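Local coordinates for protein chlorella virus DNA ligase-adenylate (Chlorella virus, PDB 1FVI) that probably seals nicks in duplex DNA as an ATP-dependent DNA ligase, and is captured here as the covalent enzyme-adenylate intermediate, at residues C21-I27 with F159-R165; L147-R152 with M186-K190; L105-R111 with R165-Y171; A8-E12 with R175-K179. The protein carries 1 engineered substitution. All blocks are in the same frame, centred on the assembly; numbering follows the deposited sequence.

Interaction 1. Residues C21-I27 with F159-R165; sequences CLATPKI and FEGVMIR. With AMP (adenosine monophosphate), chain C.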
# COMPACT_ATOMS: atom_id res chain seq x y z
N CYS A 21 -4.80 -4.13 -17.21
CA CYS A 21 -4.26 -3.00 -16.44
C CYS A 21 -3.21 -3.45 -15.41
O CYS A 21 -3.16 -4.63 -15.05
CB CYS A 21 -5.39 -2.20 -15.75
SG CYS A 21 -6.17 -2.97 -14.28
N LEU A 22 -2.36 -2.51 -15.00
CA LEU A 22 -1.30 -2.74 -14.04
C LEU A 22 -1.57 -2.09 -12.68
O LEU A 22 -1.57 -0.87 -12.54
CB LEU A 22 0.03 -2.24 -14.62
CG LEU A 22 0.46 -2.99 -15.89
CD1 LEU A 22 1.68 -2.33 -16.53
CD2 LEU A 22 0.75 -4.45 -15.55
N ALA A 23 -1.72 -2.91 -11.65
CA ALA A 23 -2.05 -2.39 -10.32
C ALA A 23 -0.97 -2.44 -9.25
O ALA A 23 -0.09 -3.29 -9.28
CB ALA A 23 -3.34 -3.06 -9.81
N THR A 24 -1.05 -1.50 -8.32
CA THR A 24 -0.13 -1.43 -7.19
C THR A 24 -0.97 -1.02 -5.99
O THR A 24 -2.14 -0.65 -6.14
CB THR A 24 1.05 -0.42 -7.41
OG1 THR A 24 0.54 0.86 -7.80
CG2 THR A 24 2.06 -0.95 -8.45
N PRO A 25 -0.43 -1.17 -4.77
CA PRO A 25 -1.17 -0.80 -3.56
C PRO A 25 -1.19 0.69 -3.28
O PRO A 25 -0.19 1.39 -3.47
CB PRO A 25 -0.45 -1.56 -2.47
CG PRO A 25 0.96 -1.54 -2.94
CD PRO A 25 0.82 -1.87 -4.41
N LYS A 26 -2.35 1.18 -2.85
CA LYS A 26 -2.49 2.59 -2.50
C LYS A 26 -1.80 2.78 -1.14
O LYS A 26 -2.26 2.28 -0.11
CB LYS A 26 -3.97 2.98 -2.44
CG LYS A 26 -4.29 4.48 -2.36
CD LYS A 26 -5.80 4.68 -2.41
CE LYS A 26 -6.23 6.14 -2.60
NZ LYS A 26 -5.86 7.05 -1.48
N ILE A 27 -0.65 3.45 -1.15
CA ILE A 27 0.12 3.70 0.06
C ILE A 27 -0.25 5.02 0.76
O ILE A 27 -0.42 6.08 0.12
CB ILE A 27 1.65 3.69 -0.25
CG1 ILE A 27 2.05 2.35 -0.87
CG2 ILE A 27 2.48 3.96 1.01
CD1 ILE A 27 3.22 2.47 -1.80
N PHE A 159 -2.80 -1.70 3.34
CA PHE A 159 -2.83 -0.56 2.41
C PHE A 159 -4.24 0.05 2.31
O PHE A 159 -5.22 -0.56 2.74
CB PHE A 159 -2.32 -0.98 1.03
CG PHE A 159 -0.89 -1.48 1.03
CD1 PHE A 159 -0.61 -2.82 0.85
CD2 PHE A 159 0.16 -0.60 1.26
CE1 PHE A 159 0.71 -3.30 0.90
CE2 PHE A 159 1.48 -1.05 1.31
CZ PHE A 159 1.76 -2.41 1.13
N GLU A 160 -4.33 1.22 1.70
CA GLU A 160 -5.59 1.97 1.56
C GLU A 160 -6.57 1.46 0.50
O GLU A 160 -7.77 1.66 0.62
CB GLU A 160 -5.30 3.45 1.22
CG GLU A 160 -4.55 4.25 2.28
CD GLU A 160 -5.32 4.36 3.58
OE1 GLU A 160 -5.02 3.59 4.52
OE2 GLU A 160 -6.22 5.22 3.66
N GLY A 161 -6.04 0.91 -0.57
CA GLY A 161 -6.88 0.45 -1.65
C GLY A 161 -5.92 0.20 -2.78
O GLY A 161 -4.76 -0.12 -2.51
N VAL A 162 -6.34 0.42 -4.02
CA VAL A 162 -5.46 0.17 -5.16
C VAL A 162 -5.27 1.30 -6.17
O VAL A 162 -6.12 2.19 -6.33
CB VAL A 162 -5.77 -1.21 -5.88
CG1 VAL A 162 -6.90 -1.98 -5.17
CG2 VAL A 162 -6.04 -1.05 -7.36
N MET A 163 -4.08 1.31 -6.77
CA MET A 163 -3.72 2.29 -7.79
C MET A 163 -3.64 1.55 -9.12
O MET A 163 -2.93 0.56 -9.24
CB MET A 163 -2.39 2.97 -7.45
CG MET A 163 -2.40 3.69 -6.11
SD MET A 163 -3.64 4.98 -5.94
CE MET A 163 -3.04 6.23 -7.12
N ILE A 164 -4.39 2.05 -10.11
CA ILE A 164 -4.48 1.48 -11.46
C ILE A 164 -3.78 2.30 -12.56
O ILE A 164 -3.94 3.53 -12.66
CB ILE A 164 -5.97 1.32 -11.87
CG1 ILE A 164 -6.72 0.51 -10.80
CG2 ILE A 164 -6.07 0.62 -13.21
CD1 ILE A 164 -8.22 0.66 -10.85
N ARG A 165 -3.04 1.61 -13.42
CA ARG A 165 -2.33 2.26 -14.52
C ARG A 165 -2.40 1.49 -15.83
O ARG A 165 -2.31 0.25 -15.86
CB ARG A 165 -0.85 2.44 -14.18
CG ARG A 165 -0.53 3.28 -12.96
CD ARG A 165 0.71 4.12 -13.21
NE ARG A 165 1.47 4.38 -11.99
CZ ARG A 165 2.54 5.18 -11.94
NH1 ARG A 165 2.98 5.82 -13.02
NH2 ARG A 165 3.24 5.28 -10.82
P AMP C . -5.80 8.52 -1.60
O1P AMP C . -6.99 9.23 -2.05
O3P AMP C . -5.46 9.38 -0.31
O5' AMP C . -4.63 8.84 -2.50
C5' AMP C . -3.25 8.36 -2.14
C4' AMP C . -2.16 9.27 -2.66
O4' AMP C . -0.95 8.51 -2.62
C3' AMP C . -2.35 9.72 -4.13
O3' AMP C . -1.97 11.06 -4.39
C2' AMP C . -1.45 8.83 -4.91
O2' AMP C . -0.96 9.52 -6.06
C1' AMP C . -0.38 8.39 -3.90
N9 AMP C . -0.01 7.00 -4.11
C8 AMP C . 0.02 6.05 -3.11
N7 AMP C . 0.38 4.89 -3.60
C5 AMP C . 0.59 5.05 -4.96
C6 AMP C . 0.99 4.18 -5.98
N6 AMP C . 1.24 2.87 -5.77
N1 AMP C . 1.09 4.72 -7.21
C2 AMP C . 0.84 5.99 -7.41
N3 AMP C . 0.46 6.93 -6.54
C4 AMP C . 0.34 6.42 -5.28
O HOH W 1 0.04 0.57 -10.69
O HOH W 2 -7.03 6.40 1.66
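Leu22 and Thr24 face Arg165 and Met163 as hydrogen-bonded pairs of two antiparallel strands; the straightest backbone bond runs from Met163 N to Thr24 O (2.8 Å, 176°). Past Pro25, whose nitrogen has no hydrogen to give, Lys26 N donates to Gly161 O and Glu160 N to Lys26 O.

Apolar contacts mark both ends. Pro25 CB lies over one face of the Phe159 ring, 3.7 Å from its centroid, a CH-pi contact, and Cys21 SG meets Ile164 CG2. Met163, whose flexible chain suits the place, packs CG 3.4 Å from AMP C6; the bend at chi2 (-59°) sets SD 3.7 Å from Lys26 CG, and that at chi3 turns CE to AMP N3.

Polar contacts read the adenine. AMP N6 donates to Thr24 OG1 (2.9 Å) and to Pro25 O, while Ile27 N donates to AMP N7 (3.0 Å). A water bonds Thr24 OG1 and also donates to Leu22 O and Met163 O.

The covalent link is Lys26 NZ to AMP P (1.5 Å), reached by a chain extended as far as CE. Such a phosphoramidate keeps the adenylate activated, and gripping the base through residues next to the lysine probably helps hold the phosphorus for later transfer, as in covalent nucleotidyltransferases.

Interaction 2. Residues L147-R152 with M186-K190; sequences LLQYER and MKQFK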
# COMPACT_ATOMS: atom_id res chain seq x y z
N LEU A 147 -9.53 -7.69 -9.95
CA LEU A 147 -9.36 -6.36 -9.36
C LEU A 147 -9.82 -6.34 -7.89
O LEU A 147 -9.10 -5.88 -7.01
CB LEU A 147 -10.15 -5.30 -10.15
CG LEU A 147 -9.41 -4.04 -10.63
CD1 LEU A 147 -10.41 -2.91 -10.88
CD2 LEU A 147 -8.38 -3.60 -9.63
N LEU A 148 -11.03 -6.83 -7.64
CA LEU A 148 -11.56 -6.91 -6.28
C LEU A 148 -10.73 -7.82 -5.36
O LEU A 148 -10.47 -7.48 -4.20
CB LEU A 148 -13.01 -7.37 -6.33
CG LEU A 148 -13.86 -6.30 -6.99
CD1 LEU A 148 -15.21 -6.85 -7.35
CD2 LEU A 148 -13.97 -5.10 -6.07
N GLN A 149 -10.31 -8.98 -5.87
CA GLN A 149 -9.49 -9.90 -5.08
C GLN A 149 -8.20 -9.17 -4.71
O GLN A 149 -7.69 -9.32 -3.60
CB GLN A 149 -9.16 -11.17 -5.86
CG GLN A 149 -10.39 -11.97 -6.28
CD GLN A 149 -10.05 -13.25 -7.05
OE1 GLN A 149 -10.15 -14.35 -6.50
NE2 GLN A 149 -9.68 -13.11 -8.32
N TYR A 150 -7.72 -8.34 -5.64
CA TYR A 150 -6.51 -7.56 -5.42
C TYR A 150 -6.68 -6.53 -4.29
O TYR A 150 -5.77 -6.36 -3.46
CB TYR A 150 -6.06 -6.90 -6.73
CG TYR A 150 -4.74 -6.20 -6.58
CD1 TYR A 150 -3.57 -6.94 -6.35
CD2 TYR A 150 -4.65 -4.80 -6.59
CE1 TYR A 150 -2.36 -6.31 -6.13
CE2 TYR A 150 -3.43 -4.16 -6.37
CZ TYR A 150 -2.30 -4.92 -6.14
OH TYR A 150 -1.10 -4.34 -5.83
N GLU A 151 -7.84 -5.86 -4.26
CA GLU A 151 -8.12 -4.85 -3.22
C GLU A 151 -8.18 -5.54 -1.85
O GLU A 151 -7.63 -5.01 -0.88
CB GLU A 151 -9.44 -4.09 -3.48
CG GLU A 151 -9.71 -3.00 -2.40
CD GLU A 151 -10.80 -1.98 -2.73
OE1 GLU A 151 -11.27 -1.30 -1.80
OE2 GLU A 151 -11.18 -1.82 -3.91
N ARG A 152 -8.87 -6.68 -1.78
CA ARG A 152 -8.96 -7.47 -0.55
C ARG A 152 -7.53 -7.81 -0.07
O ARG A 152 -7.20 -7.62 1.10
CB ARG A 152 -9.70 -8.78 -0.84
CG ARG A 152 -9.64 -9.80 0.30
CD ARG A 152 -9.78 -11.24 -0.22
NE ARG A 152 -8.76 -11.59 -1.20
CZ ARG A 152 -8.85 -12.59 -2.07
NH1 ARG A 152 -9.93 -13.37 -2.09
NH2 ARG A 152 -7.90 -12.78 -2.98
N MET A 186 -8.55 3.55 -6.61
CA MET A 186 -9.72 2.74 -6.37
C MET A 186 -9.90 2.27 -4.94
O MET A 186 -9.01 1.68 -4.35
CB MET A 186 -9.70 1.53 -7.30
CG MET A 186 -10.77 0.51 -7.00
SD MET A 186 -10.67 -0.93 -8.03
CE MET A 186 -9.80 -1.97 -7.01
N LYS A 187 -11.06 2.57 -4.39
CA LYS A 187 -11.43 2.15 -3.05
C LYS A 187 -12.88 1.69 -3.21
O LYS A 187 -13.82 2.44 -3.00
CB LYS A 187 -11.27 3.32 -2.05
CG LYS A 187 -9.80 3.70 -1.81
CD LYS A 187 -9.65 5.05 -1.12
CE LYS A 187 -10.15 5.01 0.31
NZ LYS A 187 -10.04 6.35 0.97
N GLN A 188 -13.02 0.46 -3.70
CA GLN A 188 -14.32 -0.11 -3.96
C GLN A 188 -14.94 -0.85 -2.77
O GLN A 188 -16.14 -1.08 -2.77
CB GLN A 188 -14.25 -1.03 -5.18
CG GLN A 188 -13.96 -0.30 -6.50
CD GLN A 188 -15.15 0.49 -7.04
OE1 GLN A 188 -16.22 -0.05 -7.27
NE2 GLN A 188 -14.94 1.77 -7.27
N PHE A 189 -14.13 -1.19 -1.77
CA PHE A 189 -14.65 -1.90 -0.59
C PHE A 189 -15.36 -0.93 0.35
O PHE A 189 -14.97 0.24 0.44
CB PHE A 189 -13.57 -2.69 0.15
CG PHE A 189 -13.26 -4.02 -0.47
CD1 PHE A 189 -13.26 -4.18 -1.84
CD2 PHE A 189 -12.87 -5.09 0.33
CE1 PHE A 189 -12.89 -5.39 -2.43
CE2 PHE A 189 -12.49 -6.32 -0.25
CZ PHE A 189 -12.49 -6.47 -1.62
N LYS A 190 -16.37 -1.45 1.04
CA LYS A 190 -17.22 -0.70 1.96
C LYS A 190 -16.80 -0.93 3.40
O LYS A 190 -16.34 -2.02 3.74
CB LYS A 190 -18.66 -1.18 1.76
CG LYS A 190 -19.76 -0.25 2.19
CD LYS A 190 -21.10 -0.82 1.69
CE LYS A 190 -22.27 0.15 1.83
NZ LYS A 190 -22.75 0.27 3.23
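Glu151 reaches from helix 144-156 to the backbone of Gln188 and Phe189, in the segment that leads from the adenylation domain of the nucleotidyltransferase fold into the first strand of the OB domain. Its CG is anti to the backbone N (chi1 -179°) and the rest of the chain is extended, a length and direction that carry the carboxylate clear of the helix. OE2 accepts Gln188 N on its syn lone pair at 2.9 Å. Phe189 N comes to OE1 from above the carboxylate plane, also at 2.9 Å. A carboxylate suits this place because its two oxygens can grip consecutive amides of a chain that is in no regular structure here.

The packing around this grip is close. Phe189 and Glu151 run alongside in opposite senses, with Glu151 CG over one ring face, 4.1 Å from the centroid, and the far end of the ring, CZ, comes to 3.4 Å from Leu148 O. Phe275 of the OB domain also touches this ring, and Gln188 adds an outside tie from NE2 to Glu12 O.

The solvent side is looser. Lys187 turns away from the helix and is exposed, its side chain near Lys26; it contacts AMP in a structure of this protein, though not here. By contrast, at the buried end Leu147 and Met186 meet tip to tip, CD2 to CE at a tight 3.4 Å.

Interaction 3. Residues L105-R111 with R165-Y171; sequences LKKYIDR and RKPDGKY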
# COMPACT_ATOMS: atom_id res chain seq x y z
N LEU A 105 7.60 10.43 -21.79
CA LEU A 105 6.70 9.81 -22.74
C LEU A 105 6.94 8.31 -22.85
O LEU A 105 6.13 7.60 -23.44
CB LEU A 105 6.80 10.48 -24.11
CG LEU A 105 6.44 11.96 -24.15
CD1 LEU A 105 6.60 12.45 -25.57
CD2 LEU A 105 5.00 12.19 -23.66
N LYS A 106 8.05 7.82 -22.29
CA LYS A 106 8.32 6.39 -22.30
C LYS A 106 7.14 5.71 -21.57
O LYS A 106 6.69 6.18 -20.53
CB LYS A 106 9.63 6.07 -21.57
CG LYS A 106 9.86 4.58 -21.34
CD LYS A 106 11.07 4.29 -20.47
CE LYS A 106 12.38 4.51 -21.20
NZ LYS A 106 13.19 3.26 -21.23
N LYS A 107 6.62 4.62 -22.15
CA LYS A 107 5.48 3.90 -21.56
C LYS A 107 5.73 3.39 -20.15
O LYS A 107 6.82 2.89 -19.85
CB LYS A 107 5.07 2.73 -22.46
CG LYS A 107 4.71 3.16 -23.88
CD LYS A 107 4.10 2.03 -24.70
CE LYS A 107 5.08 0.89 -24.90
NZ LYS A 107 4.43 -0.29 -25.54
N TYR A 108 4.71 3.47 -19.30
CA TYR A 108 4.78 3.02 -17.91
C TYR A 108 5.45 1.66 -17.70
O TYR A 108 6.33 1.54 -16.84
CB TYR A 108 3.40 3.05 -17.26
CG TYR A 108 3.36 2.42 -15.88
CD1 TYR A 108 4.21 2.86 -14.86
CD2 TYR A 108 2.49 1.35 -15.62
CE1 TYR A 108 4.18 2.25 -13.60
CE2 TYR A 108 2.46 0.74 -14.37
CZ TYR A 108 3.30 1.19 -13.36
OH TYR A 108 3.24 0.62 -12.11
N ILE A 109 5.03 0.63 -18.44
CA ILE A 109 5.64 -0.69 -18.29
C ILE A 109 7.16 -0.62 -18.50
O ILE A 109 7.91 -1.37 -17.88
CB ILE A 109 5.14 -1.72 -19.34
CG1 ILE A 109 4.77 -1.03 -20.66
CG2 ILE A 109 4.08 -2.61 -18.78
CD1 ILE A 109 4.60 -2.00 -21.81
N ASP A 110 7.57 0.23 -19.44
CA ASP A 110 8.97 0.40 -19.78
C ASP A 110 9.78 1.11 -18.71
O ASP A 110 10.94 0.77 -18.46
CB ASP A 110 9.06 1.12 -21.13
CG ASP A 110 8.54 0.27 -22.28
OD1 ASP A 110 8.56 -0.97 -22.14
OD2 ASP A 110 8.12 0.82 -23.31
N ARG A 111 9.18 2.12 -18.08
CA ARG A 111 9.86 2.84 -17.00
C ARG A 111 10.02 1.87 -15.82
O ARG A 111 11.02 1.90 -15.12
CB ARG A 111 9.06 4.08 -16.58
CG ARG A 111 8.82 5.08 -17.73
CD ARG A 111 8.37 6.46 -17.25
NE ARG A 111 7.20 6.43 -16.38
CZ ARG A 111 5.94 6.45 -16.79
NH1 ARG A 111 5.65 6.51 -18.09
NH2 ARG A 111 4.95 6.40 -15.91
N ARG A 165 -3.04 1.61 -13.42
CA ARG A 165 -2.33 2.26 -14.52
C ARG A 165 -2.40 1.49 -15.83
O ARG A 165 -2.31 0.25 -15.86
CB ARG A 165 -0.85 2.44 -14.18
CG ARG A 165 -0.53 3.28 -12.96
CD ARG A 165 0.71 4.12 -13.21
NE ARG A 165 1.47 4.38 -11.99
CZ ARG A 165 2.54 5.18 -11.94
NH1 ARG A 165 2.98 5.82 -13.02
NH2 ARG A 165 3.24 5.28 -10.82
N LYS A 166 -2.57 2.22 -16.94
CA LYS A 166 -2.53 1.57 -18.24
C LYS A 166 -1.02 1.38 -18.53
O LYS A 166 -0.18 2.18 -18.10
CB LYS A 166 -3.26 2.40 -19.32
CG LYS A 166 -2.61 3.68 -19.75
CD LYS A 166 -3.58 4.44 -20.65
CE LYS A 166 -2.88 5.53 -21.46
NZ LYS A 166 -3.83 6.42 -22.21
N PRO A 167 -0.65 0.25 -19.15
CA PRO A 167 0.72 -0.12 -19.49
C PRO A 167 1.48 0.92 -20.30
O PRO A 167 2.66 1.17 -20.05
CB PRO A 167 0.52 -1.39 -20.31
CG PRO A 167 -0.71 -1.97 -19.75
CD PRO A 167 -1.60 -0.79 -19.59
N ASP A 168 0.79 1.51 -21.26
CA ASP A 168 1.38 2.50 -22.15
C ASP A 168 1.35 3.93 -21.64
O ASP A 168 1.78 4.85 -22.34
CB ASP A 168 0.74 2.41 -23.54
CG ASP A 168 -0.75 2.67 -23.51
OD1 ASP A 168 -1.44 2.14 -22.61
OD2 ASP A 168 -1.25 3.41 -24.40
N GLY A 169 0.88 4.13 -20.42
CA GLY A 169 0.82 5.48 -19.88
C GLY A 169 2.15 6.22 -19.73
O GLY A 169 3.18 5.66 -19.37
N LYS A 170 2.09 7.51 -19.98
CA LYS A 170 3.26 8.37 -19.89
C LYS A 170 3.30 8.91 -18.48
O LYS A 170 2.38 8.70 -17.69
CB LYS A 170 3.10 9.56 -20.84
CG LYS A 170 2.26 9.28 -22.07
CD LYS A 170 0.77 9.34 -21.76
CE LYS A 170 0.01 8.24 -22.47
NZ LYS A 170 -1.38 8.21 -21.98
N TYR A 171 4.38 9.61 -18.16
CA TYR A 171 4.49 10.26 -16.86
C TYR A 171 3.91 11.66 -17.09
O TYR A 171 4.58 12.54 -17.65
CB TYR A 171 5.95 10.34 -16.37
CG TYR A 171 6.01 10.77 -14.92
CD1 TYR A 171 6.30 9.84 -13.92
CD2 TYR A 171 5.70 12.08 -14.55
CE1 TYR A 171 6.26 10.22 -12.57
CE2 TYR A 171 5.66 12.45 -13.21
CZ TYR A 171 5.94 11.52 -12.23
OH TYR A 171 5.89 11.90 -10.91
O HOH W 3 2.25 6.24 -15.93
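Tyr108, in the first turn of helix 108-121, spreads its ring on the side chain of Arg165, joining the helix to the loop after strand 162-165 within the adenylation (nucleotidyltransferase) domain. The guanidinium lies flat on the ring, planes 11° apart and centres 4.4 Å, and Arg165 CD stands over the ring centre at 3.8 Å, adding a CH-pi contact. A chi1 of 172° points the ring away from its own amide nitrogen and toward the loop. A tyrosine suits the place, for its flat, electron-rich face can carry both the methylene and the cationic end of an arginine.

Pro167 takes the second position of a type I beta turn running from Lys166 to Gly169, where its restrained phi fits. Its carbonyl oxygen takes Ile109 N at 2.9 Å, and its CB rests by Ile109 CG2. Gly169 O receives a weak bond from Tyr108 N. With Lys107 as N-cap, two amides of the first helical turn are thus met by loop carbonyls.

Arg111, from one turn later, bonds the same Gly169 O, so that two donors grip it. Its NH1 donates there at 2.9 Å and to Lys106 O at 2.7 Å, the latter close to the guanidinium plane, while Tyr171 CB covers one face of the group and Tyr108 CA the opposite one.

A water accepts from Arg111 NH2 (2.7 Å) and Arg165 NH1 (3.0 Å) and donates to Lys170 O. Both arginines also form salt bridges with Asp98, so the carboxylate probably balances the paired positive charge and ties helix and loop to strand 92-99.

Interaction 4. Residues A8-E12 with R175-K179; sequences AATLE and RSTLK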
# COMPACT_ATOMS: atom_id res chain seq x y z
N ALA A 8 -3.60 11.07 -9.61
CA ALA A 8 -4.65 10.17 -10.05
C ALA A 8 -6.07 10.71 -10.10
O ALA A 8 -6.46 11.62 -9.37
CB ALA A 8 -4.63 8.88 -9.17
N ALA A 9 -6.83 10.15 -11.02
CA ALA A 9 -8.24 10.46 -11.12
C ALA A 9 -8.90 9.36 -10.24
O ALA A 9 -8.29 8.33 -9.93
CB ALA A 9 -8.70 10.35 -12.57
N THR A 10 -10.13 9.59 -9.80
CA THR A 10 -10.81 8.61 -8.99
C THR A 10 -11.68 7.66 -9.82
O THR A 10 -12.41 8.10 -10.74
CB THR A 10 -11.66 9.29 -7.91
OG1 THR A 10 -10.80 10.05 -7.06
CG2 THR A 10 -12.44 8.26 -7.06
N LEU A 11 -11.55 6.37 -9.54
CA LEU A 11 -12.34 5.34 -10.21
C LEU A 11 -13.57 5.13 -9.34
O LEU A 11 -13.45 4.71 -8.19
CB LEU A 11 -11.54 4.04 -10.32
CG LEU A 11 -12.08 2.76 -10.99
CD1 LEU A 11 -13.07 2.04 -10.08
CD2 LEU A 11 -12.69 3.07 -12.35
N GLU A 12 -14.74 5.49 -9.85
CA GLU A 12 -15.98 5.35 -9.10
C GLU A 12 -16.70 4.08 -9.54
O GLU A 12 -17.18 3.31 -8.71
CB GLU A 12 -16.88 6.57 -9.28
CG GLU A 12 -16.34 7.87 -8.65
CD GLU A 12 -15.79 8.88 -9.67
OE1 GLU A 12 -15.95 10.10 -9.42
OE2 GLU A 12 -15.19 8.48 -10.69
N ARG A 175 -2.52 15.84 -12.96
CA ARG A 175 -3.47 14.78 -12.62
C ARG A 175 -4.11 14.12 -13.83
O ARG A 175 -4.59 14.77 -14.74
CB ARG A 175 -4.54 15.34 -11.69
CG ARG A 175 -5.49 14.28 -11.12
CD ARG A 175 -6.52 14.95 -10.21
NE ARG A 175 -6.14 15.00 -8.79
CZ ARG A 175 -5.33 15.90 -8.24
NH1 ARG A 175 -4.81 16.87 -8.98
NH2 ARG A 175 -5.02 15.80 -6.95
N SER A 176 -4.10 12.79 -13.83
CA SER A 176 -4.70 11.98 -14.90
C SER A 176 -6.21 12.14 -14.88
O SER A 176 -6.81 12.42 -13.84
CB SER A 176 -4.37 10.50 -14.65
OG SER A 176 -4.93 9.65 -15.63
N THR A 177 -6.84 12.04 -16.04
CA THR A 177 -8.29 12.10 -16.09
C THR A 177 -8.71 10.63 -16.10
O THR A 177 -7.87 9.74 -16.25
CB THR A 177 -8.80 12.79 -17.37
OG1 THR A 177 -8.51 11.96 -18.50
CG2 THR A 177 -8.12 14.13 -17.56
N LEU A 178 -9.99 10.35 -15.90
CA LEU A 178 -10.45 8.97 -15.90
C LEU A 178 -10.26 8.37 -17.30
O LEU A 178 -9.73 7.27 -17.42
CB LEU A 178 -11.92 8.88 -15.47
CG LEU A 178 -12.51 7.47 -15.30
CD1 LEU A 178 -11.76 6.64 -14.24
CD2 LEU A 178 -13.97 7.62 -14.91
N LYS A 179 -10.62 9.14 -18.33
CA LYS A 179 -10.49 8.69 -19.72
C LYS A 179 -9.07 8.35 -20.10
O LYS A 179 -8.84 7.40 -20.85
CB LYS A 179 -11.02 9.76 -20.68
CG LYS A 179 -12.51 10.03 -20.61
CD LYS A 179 -12.86 11.19 -21.54
CE LYS A 179 -14.28 11.72 -21.32
NZ LYS A 179 -14.53 12.93 -22.17
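Ala9 CB presses on the backbone of the 175-179 loop, 3.1 Å from Ser176 O and 3.5 Å from Thr177 C. The fit is tight, and a methyl group suits a side chain pointing toward a neighbouring main chain. On one flank Arg175 lays its aliphatic part along Ala8, with CG 3.3 Å from Ala8 O. On the other, Leu178 CD1 comes to 3.8 Å from Thr10 O and 4.1 Å from Leu11 CD2. The two leucine side chains meet at a slant, their branched ends brought together although neither CB faces the other segment directly.

Behind these contacts, the loop is shaped by Ser176, whose OG donates to Thr177 O at 3.0 Å and accepts from Ile182 N. A small hydroxyl residue can serve both from a buried spot. Thr177 N is held by Glu180 OE1, and Ser176 has a backbone bond with Leu7. Beyond the two segments, the guanidinium of Arg175 pairs with a sulfate ion, probably from the crystallisation liquor.

Outermost, backbone bonds from Ala9 to Leu183 and Lys185 and from Leu11 to Lys185 dock strand 9-10 parallel to strand 184-186. The loop thus packs beside an edge strand of the mixed sheet in the adenylation domain.

The mixed sheet of strands 9-10, 184-186, 162-165, 21-25 and 139-141 joins the set. Interaction 1 pairs two of its inner strands and touches the other three interactions: its centre lies about 9 Å from that of interaction 2, 13 Å from interaction 4 and 15 Å from interaction 3, with which it shares Arg165. Interactions 2 and 3, about 23 Å apart, do not meet. Along the chain, interactions 1 and 3 are nested inside the loop closed by interaction 4, while interaction 2 alternates with all three. The adenylate site is thereby built from distant parts of the chain, linked on one side to helix 108-121 and on another to the passage into the OB domain.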